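Local coordinates for protein Rnh (Ribonuclease H) (Chlorobaculum tepidum, PDB 3H08) that probably cleaves the RNA strand of RNA-DNA hybrids as a magnesium-dependent endonuclease of the ribonuclease H family, at residues A[3-7]-A[55-61]; A[7-11]-A[130-135]; A[20-24]-A[47-51]; A[73-78]-A[105-109]. The protein carries 3 engineered substitutions. One frame throughout, in Å; residues are numbered along the deposited sequence. Where two conformers were deposited one is given.

Overall arrangement
The four contacts illustrate how one central sheet organises the RNase H fold. Contacts 1 and 2 use the two faces of strand 4-13: alternate residues meet either the end of helix 44-57 or helix 129-144. Contact 3 brings the same helix 44-57 against the neighbouring strand 18-28, and contact 4 joins helices 72-79 and 102-114 to each other on the side of helix 44-57. Contacts 3 and 4 are buried and largely apolar, both with a tryptophan at their heart, and Leu49 bridges them. Contacts 1 and 2 are only partly buried and carry charge at one end: a salt bridge in contact 1, paired metal-site carboxylates in contact 2.

Contact 1: A[3-7]-A[55-61]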
loop_
_atom_site.group_PDB
_atom_site.type_symbol
_atom_site.label_atom_id
_atom_site.label_comp_id
_atom_site.label_asym_id
_atom_site.label_seq_id
_atom_site.Cartn_x
_atom_site.Cartn_y
_atom_site.Cartn_z
ATOM N N LYS A 3 5.370 -11.676 15.200
ATOM C CA LYS A 3 3.891 -11.580 15.049
ATOM C C LYS A 3 3.532 -11.703 13.574
ATOM O O LYS A 3 4.287 -11.226 12.716
ATOM C CB LYS A 3 3.372 -10.222 15.523
ATOM C CG LYS A 3 3.635 -9.780 16.957
ATOM C CD LYS A 3 2.988 -8.388 17.124
ATOM C CE LYS A 3 3.217 -7.740 18.458
ATOM N NZ LYS A 3 2.454 -6.452 18.460
ATOM N N THR A 4 2.399 -12.332 13.271
ATOM C CA THR A 4 1.805 -12.204 11.930
ATOM C C THR A 4 0.699 -11.175 11.987
ATOM O O THR A 4 -0.309 -11.329 12.719
ATOM C CB THR A 4 1.246 -13.504 11.366
ATOM O OG1 THR A 4 2.287 -14.490 11.301
ATOM C CG2 THR A 4 0.640 -13.264 9.990
ATOM N N ILE A 5 0.904 -10.104 11.221
ATOM C CA ILE A 5 0.038 -8.933 11.182
ATOM C C ILE A 5 -0.619 -8.839 9.822
ATOM O O ILE A 5 0.067 -8.841 8.801
ATOM C CB ILE A 5 0.862 -7.618 11.374
ATOM C CG1 ILE A 5 1.804 -7.732 12.561
ATOM C CG2 ILE A 5 -0.049 -6.435 11.539
ATOM C CD1 ILE A 5 1.121 -8.036 13.870
ATOM N N THR A 6 -1.936 -8.657 9.799
ATOM C CA THR A 6 -2.648 -8.558 8.533
ATOM C C THR A 6 -2.922 -7.060 8.290
ATOM O O THR A 6 -3.363 -6.362 9.185
ATOM C CB THR A 6 -3.908 -9.410 8.584
ATOM O OG1 THR A 6 -3.542 -10.756 8.876
ATOM C CG2 THR A 6 -4.686 -9.347 7.278
ATOM N N ILE A 7 -2.612 -6.586 7.079
ATOM C CA ILE A 7 -2.742 -5.185 6.732
ATOM C C ILE A 7 -3.591 -5.074 5.491
ATOM O O ILE A 7 -3.370 -5.764 4.505
ATOM C CB ILE A 7 -1.359 -4.508 6.510
ATOM C CG1 ILE A 7 -0.464 -4.770 7.706
ATOM C CG2 ILE A 7 -1.530 -3.054 6.247
ATOM C CD1 ILE A 7 0.862 -4.086 7.630
ATOM N N GLY A 55 1.404 1.577 5.766
ATOM C CA GLY A 55 0.996 0.447 6.557
ATOM C C GLY A 55 2.200 -0.294 7.111
ATOM O O GLY A 55 2.251 -0.631 8.278
ATOM N N LEU A 56 3.161 -0.605 6.249
ATOM C CA LEU A 56 4.358 -1.312 6.695
ATOM C C LEU A 56 5.200 -0.461 7.654
ATOM O O LEU A 56 5.771 -0.996 8.598
ATOM C CB LEU A 56 5.166 -1.807 5.500
ATOM C CG LEU A 56 4.473 -2.903 4.673
ATOM C CD1 LEU A 56 5.205 -3.086 3.352
ATOM C CD2 LEU A 56 4.381 -4.210 5.404
ATOM N N GLU A 57 5.286 0.841 7.403
ATOM C CA GLU A 57 6.033 1.746 8.286
ATOM C C GLU A 57 5.426 1.821 9.691
ATOM O O GLU A 57 6.123 2.163 10.645
ATOM C CB GLU A 57 6.121 3.130 7.688
ATOM C CG GLU A 57 7.112 3.221 6.573
ATOM C CD GLU A 57 7.273 4.616 5.969
ATOM O OE1 GLU A 57 6.438 5.508 6.203
ATOM O OE2 GLU A 57 8.286 4.809 5.240
ATOM N N ALA A 58 4.137 1.498 9.804
ATOM C CA ALA A 58 3.415 1.556 11.096
ATOM C C ALA A 58 3.726 0.377 12.003
ATOM O O ALA A 58 3.427 0.402 13.190
ATOM C CB ALA A 58 1.939 1.640 10.867
ATOM N N LEU A 59 4.367 -0.638 11.470
ATOM C CA LEU A 59 4.785 -1.759 12.287
ATOM C C LEU A 59 5.983 -1.355 13.164
ATOM O O LEU A 59 6.959 -0.793 12.675
ATOM C CB LEU A 59 5.155 -2.917 11.394
ATOM C CG LEU A 59 4.053 -3.461 10.510
ATOM C CD1 LEU A 59 4.638 -4.336 9.441
ATOM C CD2 LEU A 59 3.063 -4.212 11.286
ATOM N N LYS A 60 5.923 -1.676 14.450
ATOM C CA LYS A 60 6.935 -1.255 15.388
ATOM C C LYS A 60 8.161 -2.179 15.409
ATOM O O LYS A 60 9.250 -1.770 15.825
ATOM C CB LYS A 60 6.351 -1.223 16.803
ATOM C CG LYS A 60 5.073 -0.427 16.935
ATOM C CD LYS A 60 4.538 -0.518 18.351
ATOM C CE LYS A 60 3.058 -0.271 18.424
ATOM N NZ LYS A 60 2.661 0.070 19.841
ATOM N N GLU A 61 7.943 -3.440 15.042
ATOM C CA GLU A 61 8.996 -4.430 15.017
ATOM C C GLU A 61 8.894 -5.256 13.736
ATOM O O GLU A 61 7.858 -5.261 13.099
ATOM C CB GLU A 61 8.929 -5.310 16.262
ATOM C CG GLU A 61 7.741 -6.237 16.356
ATOM C CD GLU A 61 6.526 -5.652 17.115
ATOM O OE1 GLU A 61 6.712 -5.010 18.175
ATOM O OE2 GLU A 61 5.380 -5.857 16.645
#
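The seam between the first strand of the RNase H sheet and the end of helix 44-57 is lined by Ile5 and Ile7 on one side and by Leu56 and Leu59 on the other, with Lys3 and Glu61 as its outer, charged end. Ile7 reaches across with its longer branch. CG1 stands beside the backbone N and the chain continues extended (chi2 -176°), which carries the terminal methyl CD1 away from the strand. There Ile7 CD1 lies 3.8 Å from Gly55 O and, more loosely, 4.2 Å from both Leu56 CD2 and Leu59 CD1. Gly55 brings the helix backbone in close to Ile7: a beta carbon at this position would come tightly against Ile7 CG2.

Strand 4-13 is the central one of the mixed five-stranded sheet, flanked by strands 18-28 and 64-69, and Leu26 and Val65 from these neighbours also touch both Ile7 and Leu59. Leu59 N donates to Leu56 O at 3.2 Å. In one of the two conformers of Ile5, its CG2 and Leu59 CD2 are 3.8 Å apart, the two side chains running antiparallel alongside one another.

Farther out, the extended Lys3 chain meets the bent one of Glu61 (chi2 -92°) at about a right angle. Lys3 NZ forms a salt bridge with Glu61 OE2 at 3.5 Å, and the same oxygen also rests against the methylene Lys3 CE, at 3.4 Å, touching the lysine from alongside as well as at its charged end.

Contact 2: A[7-11]-A[130-135]; sequences IYTDG and YNSRAD. Engineered in segment 130-135: Ala134 (natural residue Cys).
Tyr8 on the first strand and Tyr130 on helix 129-144 meet through a ring and a methylene. Tyr130 CB stands over the centre of the Tyr8 ring, 3.3 Å from its centroid and almost on the ring normal, a CH-pi contact. The two tyrosines lie side by side and point the same way, but their rings are oblique, with planes at 31°. Tyr8 CG takes the place beside its backbone N (chi1 -58°), which lays the ring flat beneath the helix; the Asn131 amide comes to the edge of that ring, near its plane, with its own plane turned almost perpendicular to it. The Tyr8 ring also meets that of Tyr68. A leucine in place of Tyr8 would probably leave Tyr130 CB without its aromatic face and open a gap between helix and sheet.

Ala134, an engineered residue where the natural protein has cysteine, sets its CB 3.5 Å from Tyr8 O. The axes of segments 7-11 and 130-135 approach to 6.7 Å, close for a helix on a sheet.

Asp10 and Asp135 both hold CG opposite the backbone N (chi1 -165° for Asp10), which sends both carboxylates the same way, side by side, their planes turned against each other. Asp10 OD1 and Asp135 OD1 are 3.0 Å apart, two acceptors with no bond between them, while Asp135 OD2 is held by a salt bridge to Arg139. Asp10 and Asp135 are predicted magnesium ligands, and a bound magnesium ion lies about 4 Å from the Asp10 side chain; such crowding of acidic oxygens probably depends on nearby positive charge and favours a cation.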
loop_
_atom_site.group_PDB
_atom_site.type_symbol
_atom_site.label_atom_id
_atom_site.label_comp_id
_atom_site.label_asym_id
_atom_site.label_seq_id
_atom_site.Cartn_x
_atom_site.Cartn_y
_atom_site.Cartn_z
ATOM N N ILE A 7 -2.612 -6.586 7.079
ATOM C CA ILE A 7 -2.742 -5.185 6.732
ATOM C C ILE A 7 -3.591 -5.074 5.491
ATOM O O ILE A 7 -3.370 -5.764 4.505
ATOM C CB ILE A 7 -1.359 -4.508 6.510
ATOM C CG1 ILE A 7 -0.464 -4.770 7.706
ATOM C CG2 ILE A 7 -1.530 -3.054 6.247
ATOM C CD1 ILE A 7 0.862 -4.086 7.630
ATOM N N TYR A 8 -4.559 -4.170 5.560
ATOM C CA TYR A 8 -5.493 -3.878 4.475
ATOM C C TYR A 8 -5.231 -2.458 4.017
ATOM O O TYR A 8 -5.266 -1.543 4.815
ATOM C CB TYR A 8 -6.906 -4.030 4.956
ATOM C CG TYR A 8 -7.221 -5.389 5.509
ATOM C CD1 TYR A 8 -7.719 -6.391 4.688
ATOM C CD2 TYR A 8 -7.007 -5.694 6.857
ATOM C CE1 TYR A 8 -8.027 -7.647 5.185
ATOM C CE2 TYR A 8 -7.303 -6.937 7.347
ATOM C CZ TYR A 8 -7.795 -7.924 6.508
ATOM O OH TYR A 8 -8.147 -9.171 7.017
ATOM N N THR A 9 -4.921 -2.284 2.749
ATOM C CA THR A 9 -4.495 -0.987 2.242
ATOM C C THR A 9 -5.382 -0.536 1.078
ATOM O O THR A 9 -5.835 -1.358 0.249
ATOM C CB THR A 9 -3.003 -1.021 1.810
ATOM O OG1 THR A 9 -2.844 -1.845 0.645
ATOM C CG2 THR A 9 -2.138 -1.524 2.920
ATOM N N ASP A 10 -5.552 0.782 0.946
ATOM C CA ASP A 10 -6.313 1.367 -0.171
ATOM C C ASP A 10 -5.818 2.759 -0.452
ATOM O O ASP A 10 -5.454 3.482 0.447
ATOM C CB ASP A 10 -7.842 1.417 0.113
ATOM C CG ASP A 10 -8.713 1.686 -1.161
ATOM O OD1 ASP A 10 -8.681 2.834 -1.703
ATOM O OD2 ASP A 10 -9.543 0.797 -1.566
ATOM N N GLY A 11 -5.869 3.141 -1.720
ATOM C CA GLY A 11 -5.607 4.509 -2.092
ATOM C C GLY A 11 -6.647 4.983 -3.071
ATOM O O GLY A 11 -7.243 4.180 -3.785
ATOM N N TYR A 130 -12.655 -4.847 5.867
ATOM C CA TYR A 130 -11.378 -4.236 6.273
ATOM C C TYR A 130 -10.766 -3.413 5.156
ATOM O O TYR A 130 -10.402 -2.260 5.358
ATOM C CB TYR A 130 -10.451 -5.291 6.828
ATOM C CG TYR A 130 -11.147 -6.133 7.889
ATOM C CD1 TYR A 130 -11.427 -5.610 9.159
ATOM C CD2 TYR A 130 -11.585 -7.405 7.597
ATOM C CE1 TYR A 130 -12.092 -6.384 10.126
ATOM C CE2 TYR A 130 -12.244 -8.182 8.547
ATOM C CZ TYR A 130 -12.496 -7.663 9.812
ATOM O OH TYR A 130 -13.167 -8.429 10.744
ATOM N N ASN A 131 -10.700 -3.957 3.947
ATOM C CA ASN A 131 -10.370 -3.096 2.810
ATOM C C ASN A 131 -11.383 -1.999 2.632
ATOM O O ASN A 131 -11.025 -0.909 2.261
ATOM C CB ASN A 131 -10.196 -3.885 1.508
ATOM C CG ASN A 131 -8.865 -4.557 1.423
ATOM O OD1 ASN A 131 -7.802 -3.889 1.190
ATOM N ND2 ASN A 131 -8.870 -5.834 1.601
ATOM N N SER A 132 -12.667 -2.273 2.891
ATOM C CA SER A 132 -13.653 -1.204 2.760
ATOM C C SER A 132 -13.338 -0.069 3.734
ATOM O O SER A 132 -13.495 1.117 3.403
ATOM C CB SER A 132 -15.033 -1.727 3.042
ATOM O OG SER A 132 -15.470 -2.568 1.990
ATOM N N ARG A 133 -12.946 -0.426 4.945
ATOM C CA ARG A 133 -12.599 0.608 5.935
ATOM C C ARG A 133 -11.368 1.392 5.509
ATOM O O ARG A 133 -11.347 2.633 5.624
ATOM C CB ARG A 133 -12.415 -0.006 7.344
ATOM C CG ARG A 133 -11.975 0.975 8.395
ATOM C CD ARG A 133 -12.970 2.072 8.597
ATOM N NE ARG A 133 -12.576 2.895 9.723
ATOM C CZ ARG A 133 -13.007 4.110 9.949
ATOM N NH1 ARG A 133 -13.896 4.649 9.154
ATOM N NH2 ARG A 133 -12.596 4.765 11.019
ATOM N N ALA A 134 -10.361 0.695 5.001
ATOM C CA ALA A 134 -9.166 1.341 4.472
ATOM C C ALA A 134 -9.529 2.345 3.355
ATOM O O ALA A 134 -8.990 3.476 3.321
ATOM C CB ALA A 134 -8.178 0.292 3.982
ATOM N N ASP A 135 -10.413 1.931 2.449
ATOM C CA ASP A 135 -10.920 2.808 1.383
ATOM C C ASP A 135 -11.635 4.045 1.952
ATOM O O ASP A 135 -11.403 5.186 1.499
ATOM C CB ASP A 135 -11.830 1.995 0.484
ATOM C CG ASP A 135 -12.413 2.820 -0.673
ATOM O OD1 ASP A 135 -11.620 3.322 -1.514
ATOM O OD2 ASP A 135 -13.623 2.990 -0.708
#

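Contact 3: A[20-24]-A[47-51]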
loop_
_atom_site.group_PDB
_atom_site.type_symbol
_atom_site.label_atom_id
_atom_site.label_comp_id
_atom_site.label_asym_id
_atom_site.label_seq_id
_atom_site.Cartn_x
_atom_site.Cartn_y
_atom_site.Cartn_z
ATOM N N GLY A 20 -5.485 13.253 -3.519
ATOM C CA GLY A 20 -5.538 11.858 -3.185
ATOM C C GLY A 20 -5.413 11.564 -1.721
ATOM O O GLY A 20 -5.047 12.411 -0.920
ATOM N N GLY A 21 -5.731 10.332 -1.375
ATOM C CA GLY A 21 -5.578 9.860 -0.020
ATOM C C GLY A 21 -5.231 8.392 0.007
ATOM O O GLY A 21 -5.419 7.658 -0.968
ATOM N N TRP A 22 -4.771 7.967 1.171
ATOM C CA TRP A 22 -4.458 6.585 1.420
ATOM C C TRP A 22 -4.929 6.207 2.814
ATOM O O TRP A 22 -5.041 7.054 3.710
ATOM C CB TRP A 22 -2.928 6.306 1.270
ATOM C CG TRP A 22 -2.078 7.221 2.073
ATOM C CD1 TRP A 22 -1.555 8.430 1.684
ATOM C CD2 TRP A 22 -1.704 7.059 3.440
ATOM N NE1 TRP A 22 -0.878 9.007 2.722
ATOM C CE2 TRP A 22 -0.963 8.193 3.812
ATOM C CE3 TRP A 22 -1.902 6.051 4.386
ATOM C CZ2 TRP A 22 -0.450 8.349 5.076
ATOM C CZ3 TRP A 22 -1.428 6.253 5.644
ATOM C CH2 TRP A 22 -0.691 7.366 5.968
ATOM N N GLY A 23 -5.136 4.907 3.004
ATOM C CA GLY A 23 -5.559 4.404 4.282
ATOM C C GLY A 23 -5.039 2.989 4.472
ATOM O O GLY A 23 -4.832 2.243 3.508
ATOM N N ALA A 24 -4.823 2.620 5.714
ATOM C CA ALA A 24 -4.425 1.259 6.043
ATOM C C ALA A 24 -5.021 0.881 7.396
ATOM O O ALA A 24 -5.067 1.692 8.318
ATOM C CB ALA A 24 -2.902 1.106 6.057
ATOM N N MET A 47 -1.024 6.530 -4.727
ATOM C CA MET A 47 -1.718 6.375 -3.437
ATOM C C MET A 47 -1.853 4.886 -3.023
ATOM O O MET A 47 -1.798 4.575 -1.861
ATOM C CB MET A 47 -3.073 7.040 -3.455
ATOM C CG MET A 47 -3.016 8.540 -3.524
ATOM S SD MET A 47 -2.307 9.345 -2.049
ATOM C CE MET A 47 -0.600 9.402 -2.490
ATOM N N GLU A 48 -2.015 4.008 -4.000
ATOM C CA GLU A 48 -2.011 2.564 -3.776
ATOM C C GLU A 48 -0.702 2.107 -3.176
ATOM O O GLU A 48 -0.693 1.319 -2.234
ATOM C CB GLU A 48 -2.282 1.837 -5.096
ATOM C CG GLU A 48 -3.722 2.056 -5.590
ATOM C CD GLU A 48 -3.974 1.661 -7.071
ATOM O OE1 GLU A 48 -3.135 1.007 -7.756
ATOM O OE2 GLU A 48 -5.060 2.021 -7.569
ATOM N N LEU A 49 0.420 2.590 -3.718
ATOM C CA LEU A 49 1.731 2.223 -3.158
ATOM C C LEU A 49 1.916 2.855 -1.799
ATOM O O LEU A 49 2.415 2.219 -0.876
ATOM C CB LEU A 49 2.844 2.668 -4.068
ATOM C CG LEU A 49 2.946 2.044 -5.442
ATOM C CD1 LEU A 49 4.272 2.448 -6.058
ATOM C CD2 LEU A 49 2.868 0.571 -5.363
ATOM N N MET A 50 1.555 4.128 -1.685
ATOM C CA MET A 50 1.736 4.842 -0.409
ATOM C C MET A 50 0.995 4.166 0.733
ATOM O O MET A 50 1.468 4.083 1.864
ATOM C CB MET A 50 1.312 6.297 -0.538
ATOM C CG MET A 50 1.730 7.108 0.652
ATOM S SD MET A 50 3.502 7.349 0.706
ATOM C CE MET A 50 3.739 8.455 -0.674
ATOM N N ALA A 51 -0.210 3.682 0.463
ATOM C CA ALA A 51 -0.959 2.980 1.525
ATOM C C ALA A 51 -0.174 1.782 2.068
ATOM O O ALA A 51 -0.136 1.560 3.256
ATOM C CB ALA A 51 -2.268 2.581 1.037
#
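Trp22, on strand 18-28, is met by two methionines of helix 44-57 that reach its indole from different directions. Met50 comes over one face: its CG is 3.7 Å from Trp22 CD1 and displaced toward the rim of the ring, a CH-pi contact, while its sulfur stands above the same face at a distance. Met47 comes at the edge instead. Its SD lies in the indole plane, 3.9 Å from Trp22 CD1, and both approaches are Met-aromatic contacts. With Trp22 CG between the backbone N and the carbonyl carbon, chi1 of 52° swings the indole over toward Met47 and Met50. Trp22 CB rests 3.8 Å from Ala51 CB. That small methyl also touches Gly23 O, at 3.6 Å.

Next to the tryptophan the strand is built largely of glycine, which lets the helix come close. Met47, bent at both chi2 and chi3, curls along the backbone there, with CB 3.5 Å from Gly21 O. A beta carbon on Gly20 would clash with Met47 CG. In the RNase H fold this places helix 44-57 against the antiparallel part of the sheet; the axes of segments 20-24 and 47-51 come within 7.2 Å at 31°.

Outward from this layer, strand 18-28 is held between two partners: Gly21 and Gly23 bond through their backbones to Ala12 and Asp10, Trp22 and Ala24 to Gly37 and Ile35. Ile35 also touches the side chain of Trp22. On the helix, Glu48, a predicted magnesium ligand, leaves from the side facing away from the strand, and Ser71 OG is hydrogen-bonded to its OE1.

Contact 4: A[73-78]-A[105-109]; sequences YLVNAM and WQEIL
Trp105 of helix 102-114 enters helix 72-79 as a knob into a hole formed by Tyr73, Leu74, Ala77 and Met78. Its indole turns an edge toward the face of Tyr73, the planes at 63° and the six-membered ring centroids 5.3 Å apart. Trp105 CZ2 does the touching, off-centre over the phenol ring and 3.6 Å from Tyr73 CZ. The same edge carries the donor: Trp105 NE1 gives a hydrogen bond to Tyr73 OH at 3.2 Å, bent to 146°, with the oxygen somewhat out of the indole plane. Tyr73 CG, set opposite the backbone N (chi1 -178°), brings the phenol to this side of the helix.

Ala77 CB approaches the indole obliquely, 3.3 Å from Trp105 CH2, and Met78 SD lies near the ring plane beside Trp105 CZ3. The axes of segments 73-78 and 105-109 come no closer than 12.7 Å, wide enough for the indole to span them. In the RNase H chain the two helices bracket helix 82-88 and the lysine-rich segment after it, the basic protrusion that helps bind substrate in relatives; Trp86 meets Trp105 edge-to-face.

With an alanine in place of Trp105, Tyr73 OH would probably lose this donor and the hole among Tyr73, Leu74, Ala77 and Met78 would be left unfilled. One conformer of Ile108 sets CG2 4.0 Å from Met78 SD, and Leu49 of helix 44-57 touches Tyr73, Leu74 and Trp105 together.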
loop_
_atom_site.group_PDB
_atom_site.type_symbol
_atom_site.label_atom_id
_atom_site.label_comp_id
_atom_site.label_asym_id
_atom_site.label_seq_id
_atom_site.Cartn_x
_atom_site.Cartn_y
_atom_site.Cartn_z
ATOM N N TYR A 73 -1.432 -2.949 -9.681
ATOM C CA TYR A 73 -0.130 -2.313 -9.848
ATOM C C TYR A 73 0.836 -2.792 -8.800
ATOM O O TYR A 73 1.920 -3.245 -9.102
ATOM C CB TYR A 73 -0.325 -0.792 -9.782
ATOM C CG TYR A 73 0.920 0.036 -9.979
ATOM C CD1 TYR A 73 1.660 -0.037 -11.161
ATOM C CD2 TYR A 73 1.352 0.932 -8.996
ATOM C CE1 TYR A 73 2.814 0.748 -11.339
ATOM C CE2 TYR A 73 2.448 1.733 -9.196
ATOM C CZ TYR A 73 3.180 1.642 -10.342
ATOM O OH TYR A 73 4.297 2.442 -10.498
ATOM N N LEU A 74 0.420 -2.701 -7.547
ATOM C CA LEU A 74 1.234 -3.188 -6.463
ATOM C C LEU A 74 1.399 -4.685 -6.474
ATOM O O LEU A 74 2.521 -5.228 -6.398
ATOM C CB LEU A 74 0.631 -2.752 -5.132
ATOM C CG LEU A 74 1.273 -3.280 -3.841
ATOM C CD1 LEU A 74 2.721 -2.787 -3.707
ATOM C CD2 LEU A 74 0.448 -2.914 -2.660
ATOM N N VAL A 75 0.279 -5.384 -6.474
ATOM C CA VAL A 75 0.338 -6.817 -6.235
ATOM C C VAL A 75 1.043 -7.558 -7.381
ATOM O O VAL A 75 1.854 -8.446 -7.152
ATOM C CB VAL A 75 -1.073 -7.406 -5.956
ATOM C CG1 VAL A 75 -0.993 -8.931 -5.850
ATOM C CG2 VAL A 75 -1.664 -6.796 -4.751
ATOM N N ASN A 76 0.799 -7.144 -8.613
ATOM C CA ASN A 76 1.501 -7.758 -9.742
ATOM C C ASN A 76 3.006 -7.528 -9.663
ATOM O O ASN A 76 3.788 -8.420 -9.950
ATOM C CB ASN A 76 0.973 -7.239 -11.056
ATOM C CG ASN A 76 -0.421 -7.736 -11.349
ATOM O OD1 ASN A 76 -0.887 -8.710 -10.746
ATOM N ND2 ASN A 76 -1.095 -7.080 -12.274
ATOM N N ALA A 77 3.435 -6.326 -9.266
ATOM C CA ALA A 77 4.862 -6.047 -9.215
ATOM C C ALA A 77 5.531 -6.970 -8.224
ATOM O O ALA A 77 6.656 -7.376 -8.405
ATOM C CB ALA A 77 5.119 -4.625 -8.816
ATOM N N MET A 78 4.844 -7.251 -7.132
ATOM C CA MET A 78 5.450 -8.063 -6.088
ATOM C C MET A 78 5.353 -9.550 -6.404
ATOM O O MET A 78 6.265 -10.318 -6.073
ATOM C CB MET A 78 4.749 -7.804 -4.747
ATOM C CG MET A 78 4.689 -6.342 -4.320
ATOM S SD MET A 78 6.334 -5.580 -4.355
ATOM C CE MET A 78 7.255 -6.519 -3.158
ATOM N N TRP A 105 8.819 2.675 -5.001
ATOM C CA TRP A 105 9.330 1.298 -5.090
ATOM C C TRP A 105 10.579 1.072 -4.228
ATOM O O TRP A 105 10.731 -0.006 -3.660
ATOM C CB TRP A 105 9.583 0.862 -6.532
ATOM C CG TRP A 105 8.362 0.755 -7.330
ATOM C CD1 TRP A 105 7.992 1.558 -8.364
ATOM C CD2 TRP A 105 7.269 -0.164 -7.130
ATOM N NE1 TRP A 105 6.780 1.169 -8.874
ATOM C CE2 TRP A 105 6.302 0.120 -8.129
ATOM C CE3 TRP A 105 7.028 -1.204 -6.239
ATOM C CZ2 TRP A 105 5.122 -0.611 -8.253
ATOM C CZ3 TRP A 105 5.859 -1.940 -6.385
ATOM C CH2 TRP A 105 4.918 -1.617 -7.359
ATOM N N GLN A 106 11.453 2.065 -4.092
ATOM C CA GLN A 106 12.643 1.912 -3.254
ATOM C C GLN A 106 12.257 1.742 -1.802
ATOM O O GLN A 106 12.919 1.026 -1.050
ATOM C CB GLN A 106 13.555 3.124 -3.407
ATOM C CG GLN A 106 14.339 3.055 -4.689
ATOM C CD GLN A 106 15.027 4.350 -5.065
ATOM O OE1 GLN A 106 15.935 4.338 -5.877
ATOM N NE2 GLN A 106 14.583 5.470 -4.493
ATOM N N GLU A 107 11.214 2.443 -1.396
ATOM C CA GLU A 107 10.720 2.319 -0.031
ATOM C C GLU A 107 10.150 0.925 0.199
ATOM O O GLU A 107 10.404 0.316 1.230
ATOM C CB GLU A 107 9.665 3.380 0.260
ATOM C CG GLU A 107 10.225 4.697 0.592
ATOM C CD GLU A 107 11.081 4.601 1.847
ATOM O OE1 GLU A 107 10.524 4.320 2.946
ATOM O OE2 GLU A 107 12.302 4.734 1.726
ATOM N N ILE A 108 9.400 0.429 -0.770
ATOM C CA ILE A 108 8.797 -0.896 -0.671
ATOM C C ILE A 108 9.865 -1.978 -0.635
ATOM O O ILE A 108 9.704 -2.973 0.075
ATOM C CB ILE A 108 7.785 -1.147 -1.822
ATOM C CG1 ILE A 108 6.592 -0.211 -1.663
ATOM C CG2 ILE A 108 7.340 -2.615 -1.841
ATOM C CD1 ILE A 108 5.670 -0.136 -2.887
ATOM N N LEU A 109 10.959 -1.792 -1.381
ATOM C CA LEU A 109 12.105 -2.710 -1.283
ATOM C C LEU A 109 12.665 -2.784 0.143
ATOM O O LEU A 109 12.940 -3.874 0.654
ATOM C CB LEU A 109 13.193 -2.292 -2.256
ATOM C CG LEU A 109 12.906 -2.725 -3.658
ATOM C CD1 LEU A 109 13.896 -2.015 -4.597
ATOM C CD2 LEU A 109 13.024 -4.229 -3.808
#